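Local coordinates for protein molybdopterin adenylyltransferase (Pyrococcus furiosus, PDB 4LHB) that catalyses the ATP-dependent adenylation of molybdopterin to adenylyl-molybdopterin, releasing diphosphate, a step in building the molybdenum cofactor, at residues C[30-40]-C[62-73]. Residues are numbered along the deposited sequence; the frame is centred on the assembly and turned at random.
Sequences TFKFGVITVSD and LGEHVYYKIVPD
F31 O receives E64 N at 2.8 Å, the first rung of a parallel pairing between strands 32-38 and 64-71. F33 is held through both backbone groups: its N gives to E64 O, and its O takes V66 N at 2.7 Å in a nearly straight bond (176°). V66 is then an extra residue: F33 pairs with H65 but V35 with Y68, so a beta bulge shifts the register by one. Beyond a weak K69 N to V35 O bond, the backbone pairing runs through T37 to S39, whose N meets V71 O at 2.9 Å. In loop before the strands, T30 OG1 donates to a lone pair of L62 O.

The segments are the two strands of a beta-alpha-beta crossover, with helices 40-44 and 51-60 between them; strand 92-96 flanks 32-38 on its other side, leaving 64-71 outermost in this chain's sheet.

Aromatic rings cover backbone at the N-terminal end. G63 CA sits over one face of the F31 ring, 3.8 Å from its centroid. With chi1 at 79°, the CG of F33 sits between its own N and carbonyl carbon, which carries the ring across to H65, whose CA lies over a face. F33, V35 and H65 also touch helix 51-60. Farther along, T37 CG2 meets the edge of the Y68 ring at CE1 (3.6 Å), while Y68 OH bonds to D49. On the reverse face, I36 CG2 touches V71 CG2 at 3.8 Å, and both residues pack on helix 75-87.

Charged groups mark the ends. K32 and E64 run side by side, NZ and OE1 4.4 Å apart, beyond a salt bridge. D40 OD2 accepts D73 N (2.9 Å) from above the carboxylate plane and also bonds Q150 of the second subunit.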
ATOM      1  N   THR C  30      12.996  29.315  17.307  1.00 70.97           N
ATOM      2  CA  THR C  30      13.435  29.180  15.899  1.00 63.24           C
ATOM      3  C   THR C  30      13.905  27.752  15.495  1.00 56.46           C
ATOM      4  O   THR C  30      14.364  26.972  16.320  1.00 59.25           O
ATOM      5  CB  THR C  30      14.587  30.129  15.626  1.00 60.35           C
ATOM      6  OG1 THR C  30      14.835  30.180  14.204  1.00 55.43           O
ATOM      7  CG2 THR C  30      15.816  29.683  16.460  1.00 47.91           C
ATOM      8  N   PHE C  31      13.867  27.455  14.204  1.00 46.29           N
ATOM      9  CA  PHE C  31      14.269  26.124  13.701  1.00 41.54           C
ATOM     10  C   PHE C  31      15.552  26.125  12.862  1.00 36.38           C
ATOM     11  O   PHE C  31      16.040  27.163  12.384  1.00 33.27           O
ATOM     12  CB  PHE C  31      13.148  25.560  12.831  1.00 35.75           C
ATOM     13  CG  PHE C  31      12.869  26.398  11.642  1.00 30.98           C
ATOM     14  CD1 PHE C  31      13.511  26.148  10.433  1.00 30.92           C
ATOM     15  CD2 PHE C  31      12.018  27.452  11.733  1.00 29.57           C
ATOM     16  CE1 PHE C  31      13.267  26.935   9.314  1.00 30.85           C
ATOM     17  CE2 PHE C  31      11.775  28.258  10.620  1.00 32.88           C
ATOM     18  CZ  PHE C  31      12.399  28.005   9.400  1.00 31.35           C
ATOM     19  N   LYS C  32      16.059  24.928  12.641  1.00 34.35           N
ATOM     20  CA  LYS C  32      17.172  24.751  11.729  1.00 35.32           C
ATOM     21  C   LYS C  32      16.647  24.187  10.411  1.00 35.99           C
ATOM     22  O   LYS C  32      15.676  23.439  10.399  1.00 34.91           O
ATOM     23  CB  LYS C  32      18.220  23.866  12.376  1.00 34.75           C
ATOM     24  CG  LYS C  32      19.001  24.588  13.452  1.00 34.95           C
ATOM     25  CD  LYS C  32      19.321  23.688  14.623  1.00 39.93           C
ATOM     26  CE  LYS C  32      20.412  24.306  15.508  1.00 44.54           C
ATOM     27  NZ  LYS C  32      21.090  23.324  16.412  1.00 46.91           N
ATOM     28  N   PHE C  33      17.253  24.580   9.293  1.00 37.69           N
ATOM     29  CA  PHE C  33      16.885  23.999   8.003  1.00 36.57           C
ATOM     30  C   PHE C  33      17.993  23.645   7.008  1.00 36.35           C
ATOM     31  O   PHE C  33      19.115  24.185   7.049  1.00 37.29           O
ATOM     32  CB  PHE C  33      15.866  24.857   7.308  1.00 35.16           C
ATOM     33  CG  PHE C  33      16.432  26.045   6.653  1.00 36.08           C
ATOM     34  CD1 PHE C  33      16.619  26.073   5.275  1.00 37.94           C
ATOM     35  CD2 PHE C  33      16.760  27.172   7.397  1.00 37.12           C
ATOM     36  CE1 PHE C  33      17.119  27.208   4.644  1.00 37.65           C
ATOM     37  CE2 PHE C  33      17.269  28.306   6.773  1.00 37.45           C
ATOM     38  CZ  PHE C  33      17.445  28.329   5.390  1.00 37.68           C
ATOM     39  N   GLY C  34      17.633  22.699   6.131  1.00 34.09           N
ATOM     40  CA  GLY C  34      18.490  22.205   5.068  1.00 33.62           C
ATOM     41  C   GLY C  34      17.803  22.394   3.737  1.00 33.03           C
ATOM     42  O   GLY C  34      16.577  22.474   3.659  1.00 28.60           O
ATOM     43  N   VAL C  35      18.606  22.486   2.689  1.00 32.50           N
ATOM     44  CA  VAL C  35      18.100  22.606   1.335  1.00 30.87           C
ATOM     45  C   VAL C  35      18.849  21.587   0.476  1.00 35.38           C
ATOM     46  O   VAL C  35      20.096  21.398   0.610  1.00 34.29           O
ATOM     47  CB  VAL C  35      18.371  24.015   0.827  1.00 30.94           C
ATOM     48  CG1 VAL C  35      17.796  24.258  -0.547  1.00 29.35           C
ATOM     49  CG2 VAL C  35      17.806  25.015   1.804  1.00 32.79           C
ATOM     50  N   ILE C  36      18.103  20.901  -0.390  1.00 36.22           N
ATOM     51  CA  ILE C  36      18.694  19.939  -1.335  1.00 32.08           C
ATOM     52  C   ILE C  36      18.125  20.216  -2.719  1.00 32.23           C
ATOM     53  O   ILE C  36      16.922  20.132  -2.930  1.00 32.83           O
ATOM     54  CB  ILE C  36      18.414  18.498  -0.909  1.00 28.58           C
ATOM     55  CG1 ILE C  36      19.042  18.223   0.464  1.00 28.57           C
ATOM     56  CG2 ILE C  36      18.962  17.538  -1.947  1.00 29.25           C
ATOM     57  CD1 ILE C  36      18.469  17.044   1.280  1.00 25.92           C
ATOM     58  N   THR C  37      18.960  20.582  -3.674  1.00 33.45           N
ATOM     59  CA  THR C  37      18.420  20.743  -5.023  1.00 35.86           C
ATOM     60  C   THR C  37      18.775  19.453  -5.772  1.00 31.99           C
ATOM     61  O   THR C  37      19.902  18.993  -5.707  1.00 32.62           O
ATOM     62  CB  THR C  37      18.903  22.049  -5.731  1.00 37.60           C
ATOM     63  OG1 THR C  37      20.069  21.789  -6.494  1.00 45.81           O
ATOM     64  CG2 THR C  37      19.228  23.114  -4.751  1.00 35.36           C
ATOM     65  N   VAL C  38      17.799  18.816  -6.392  1.00 31.55           N
ATOM     66  CA  VAL C  38      18.088  17.590  -7.116  1.00 32.90           C
ATOM     67  C   VAL C  38      18.013  17.819  -8.646  1.00 35.92           C
ATOM     68  O   VAL C  38      16.947  18.175  -9.207  1.00 31.93           O
ATOM     69  CB  VAL C  38      17.265  16.374  -6.585  1.00 34.53           C
ATOM     70  CG1 VAL C  38      16.680  16.651  -5.185  1.00 30.22           C
ATOM     71  CG2 VAL C  38      16.206  15.920  -7.554  1.00 32.71           C
ATOM     72  N   SER C  39      19.179  17.644  -9.295  1.00 37.57           N
ATOM     73  CA  SER C  39      19.381  18.001 -10.713  1.00 42.33           C
ATOM     74  C   SER C  39      20.623  17.310 -11.291  1.00 43.64           C
ATOM     75  O   SER C  39      21.762  17.590 -10.864  1.00 40.69           O
ATOM     76  CB  SER C  39      19.572  19.526 -10.882  1.00 45.42           C
ATOM     77  OG  SER C  39      19.533  19.935 -12.266  1.00 46.55           O
ATOM     78  N   ASP C  40      20.411  16.436 -12.273  1.00 46.53           N
ATOM     79  CA  ASP C  40      21.538  15.792 -12.948  1.00 43.20           C
ATOM     80  C   ASP C  40      22.464  16.878 -13.506  1.00 41.57           C
ATOM     81  O   ASP C  40      23.653  16.913 -13.162  1.00 38.65           O
ATOM     82  CB  ASP C  40      21.059  14.811 -14.023  1.00 40.94           C
ATOM     83  CG  ASP C  40      20.724  13.429 -13.460  1.00 46.05           C
ATOM     84  OD1 ASP C  40      19.995  12.654 -14.118  1.00 50.21           O
ATOM     85  OD2 ASP C  40      21.199  13.081 -12.362  1.00 46.45           O
ATOM     86  N   LEU C  62      13.844  33.339   8.547  1.00 38.54           N
ATOM     87  CA  LEU C  62      13.038  32.686   9.613  1.00 35.65           C
ATOM     88  C   LEU C  62      13.818  31.609  10.478  1.00 36.47           C
ATOM     89  O   LEU C  62      13.634  31.509  11.705  1.00 40.12           O
ATOM     90  CB  LEU C  62      11.794  32.082   8.952  1.00 38.10           C
ATOM     91  CG  LEU C  62      10.367  32.686   8.901  1.00 40.98           C
ATOM     92  CD1 LEU C  62      10.334  34.182   9.097  1.00 37.26           C
ATOM     93  CD2 LEU C  62       9.573  32.285   7.652  1.00 33.92           C
ATOM     94  N   GLY C  63      14.702  30.811   9.877  1.00 33.85           N
ATOM     95  CA  GLY C  63      15.457  29.781  10.645  1.00 29.37           C
ATOM     96  C   GLY C  63      16.935  29.771  10.317  1.00 27.64           C
ATOM     97  O   GLY C  63      17.343  30.439   9.430  1.00 28.51           O
ATOM     98  N   GLU C  64      17.730  28.990  11.021  1.00 29.67           N
ATOM     99  CA  GLU C  64      19.162  28.952  10.841  1.00 34.74           C
ATOM    100  C   GLU C  64      19.503  27.911   9.725  1.00 38.83           C
ATOM    101  O   GLU C  64      19.169  26.724   9.827  1.00 36.55           O
ATOM    102  CB  GLU C  64      19.794  28.574  12.199  1.00 39.90           C
ATOM    103  CG  GLU C  64      21.281  28.150  12.157  1.00 47.04           C
ATOM    104  CD  GLU C  64      21.834  27.580  13.492  1.00 53.87           C
ATOM    105  OE1 GLU C  64      21.049  27.266  14.439  1.00 59.72           O
ATOM    106  OE2 GLU C  64      23.081  27.430  13.599  1.00 52.94           O
ATOM    107  N   HIS C  65      20.145  28.347   8.657  1.00 38.75           N
ATOM    108  CA  HIS C  65      20.529  27.454   7.543  1.00 37.15           C
ATOM    109  C   HIS C  65      21.630  26.587   7.972  1.00 36.28           C
ATOM    110  O   HIS C  65      22.657  27.109   8.311  1.00 37.71           O
ATOM    111  CB  HIS C  65      21.016  28.306   6.395  1.00 39.46           C
ATOM    112  CG  HIS C  65      21.570  27.536   5.222  1.00 47.18           C
ATOM    113  ND1 HIS C  65      21.074  26.333   4.825  1.00 52.44           N
ATOM    114  CD2 HIS C  65      22.568  27.864   4.318  1.00 44.22           C
ATOM    115  CE1 HIS C  65      21.734  25.929   3.736  1.00 47.22           C
ATOM    116  NE2 HIS C  65      22.643  26.864   3.430  1.00 49.61           N
ATOM    117  N   VAL C  66      21.460  25.262   7.982  1.00 36.68           N
ATOM    118  CA  VAL C  66      22.544  24.365   8.437  1.00 34.52           C
ATOM    119  C   VAL C  66      23.109  23.398   7.386  1.00 32.62           C
ATOM    120  O   VAL C  66      24.021  22.644   7.684  1.00 31.75           O
ATOM    121  CB  VAL C  66      22.104  23.533   9.664  1.00 37.52           C
ATOM    122  CG1 VAL C  66      21.724  24.460  10.801  1.00 35.72           C
ATOM    123  CG2 VAL C  66      20.947  22.584   9.313  1.00 37.75           C
ATOM    124  N   TYR C  67      22.582  23.400   6.169  1.00 33.46           N
ATOM    125  CA  TYR C  67      22.964  22.381   5.166  1.00 33.25           C
ATOM    126  C   TYR C  67      22.475  22.723   3.793  1.00 31.24           C
ATOM    127  O   TYR C  67      21.327  23.093   3.622  1.00 32.09           O
ATOM    128  CB  TYR C  67      22.379  21.017   5.535  1.00 32.75           C
ATOM    129  CG  TYR C  67      22.852  19.870   4.674  1.00 33.75           C
ATOM    130  CD1 TYR C  67      23.887  19.065   5.095  1.00 35.27           C
ATOM    131  CD2 TYR C  67      22.258  19.580   3.427  1.00 31.54           C
ATOM    132  CE1 TYR C  67      24.328  18.004   4.319  1.00 33.49           C
ATOM    133  CE2 TYR C  67      22.704  18.543   2.650  1.00 30.19           C
ATOM    134  CZ  TYR C  67      23.741  17.748   3.108  1.00 33.29           C
ATOM    135  OH  TYR C  67      24.200  16.654   2.379  1.00 35.00           O
ATOM    136  N   TYR C  68      23.355  22.546   2.817  1.00 35.18           N
ATOM    137  CA  TYR C  68      23.031  22.675   1.379  1.00 39.42           C
ATOM    138  C   TYR C  68      23.860  21.672   0.516  1.00 43.27           C
ATOM    139  O   TYR C  68      25.033  21.410   0.814  1.00 45.06           O
ATOM    140  CB  TYR C  68      23.254  24.090   0.922  1.00 38.49           C
ATOM    141  CG  TYR C  68      23.170  24.297  -0.548  1.00 40.88           C
ATOM    142  CD1 TYR C  68      22.021  24.027  -1.240  1.00 40.52           C
ATOM    143  CD2 TYR C  68      24.253  24.813  -1.250  1.00 48.86           C
ATOM    144  CE1 TYR C  68      21.936  24.245  -2.607  1.00 43.31           C
ATOM    145  CE2 TYR C  68      24.197  25.020  -2.616  1.00 47.75           C
ATOM    146  CZ  TYR C  68      23.040  24.735  -3.295  1.00 45.18           C
ATOM    147  OH  TYR C  68      22.996  24.990  -4.641  1.00 42.16           O
ATOM    148  N   LYS C  69      23.222  21.078  -0.506  1.00 42.11           N
ATOM    149  CA  LYS C  69      23.897  20.168  -1.416  1.00 37.95           C
ATOM    150  C   LYS C  69      23.124  20.015  -2.701  1.00 38.56           C
ATOM    151  O   LYS C  69      21.881  20.065  -2.680  1.00 34.83           O
ATOM    152  CB  LYS C  69      24.100  18.817  -0.783  1.00 39.15           C
ATOM    153  CG  LYS C  69      24.945  17.890  -1.643  1.00 41.23           C
ATOM    154  CD  LYS C  69      25.853  16.988  -0.817  1.00 42.25           C
ATOM    155  CE  LYS C  69      26.233  15.649  -1.484  1.00 42.54           C
ATOM    156  NZ  LYS C  69      26.511  14.631  -0.411  1.00 40.61           N
ATOM    157  N   ILE C  70      23.855  19.887  -3.826  1.00 37.50           N
ATOM    158  CA  ILE C  70      23.232  19.677  -5.147  1.00 36.18           C
ATOM    159  C   ILE C  70      23.512  18.244  -5.384  1.00 37.09           C
ATOM    160  O   ILE C  70      24.654  17.833  -5.245  1.00 42.49           O
ATOM    161  CB  ILE C  70      23.896  20.460  -6.285  1.00 36.10           C
ATOM    162  CG1 ILE C  70      24.122  21.911  -5.853  1.00 41.88           C
ATOM    163  CG2 ILE C  70      23.042  20.439  -7.560  1.00 33.34           C
ATOM    164  CD1 ILE C  70      23.704  22.947  -6.906  1.00 42.92           C
ATOM    165  N   VAL C  71      22.489  17.461  -5.680  1.00 33.35           N
ATOM    166  CA  VAL C  71      22.674  16.013  -5.920  1.00 29.30           C
ATOM    167  C   VAL C  71      22.040  15.608  -7.253  1.00 29.07           C
ATOM    168  O   VAL C  71      21.055  16.184  -7.717  1.00 30.72           O
ATOM    169  CB  VAL C  71      22.084  15.152  -4.763  1.00 28.09           C
ATOM    170  CG1 VAL C  71      22.783  15.441  -3.436  1.00 29.76           C
ATOM    171  CG2 VAL C  71      20.558  15.299  -4.637  1.00 25.02           C
ATOM    172  N   PRO C  72      22.589  14.607  -7.893  1.00 31.44           N
ATOM    173  CA  PRO C  72      21.921  14.111  -9.089  1.00 34.28           C
ATOM    174  C   PRO C  72      20.509  13.553  -8.815  1.00 34.48           C
ATOM    175  O   PRO C  72      20.168  13.283  -7.671  1.00 31.90           O
ATOM    176  CB  PRO C  72      22.846  12.993  -9.553  1.00 32.39           C
ATOM    177  CG  PRO C  72      23.549  12.587  -8.335  1.00 35.20           C
ATOM    178  CD  PRO C  72      23.758  13.812  -7.537  1.00 33.94           C
ATOM    179  N   ASP C  73      19.716  13.364  -9.866  1.00 36.55           N
ATOM    180  CA  ASP C  73      18.366  12.820  -9.743  1.00 35.34           C
ATOM    181  C   ASP C  73      18.495  11.338  -9.501  1.00 33.71           C
ATOM    182  O   ASP C  73      18.241  10.538 -10.366  1.00 38.08           O
ATOM    183  CB  ASP C  73      17.509  13.163 -10.986  1.00 38.16           C
ATOM    184  CG  ASP C  73      15.975  13.399 -10.650  1.00 50.88           C
ATOM    185  OD1 ASP C  73      15.343  14.040 -11.519  1.00 62.95           O
ATOM    186  OD2 ASP C  73      15.366  12.976  -9.574  1.00 46.42           O
TER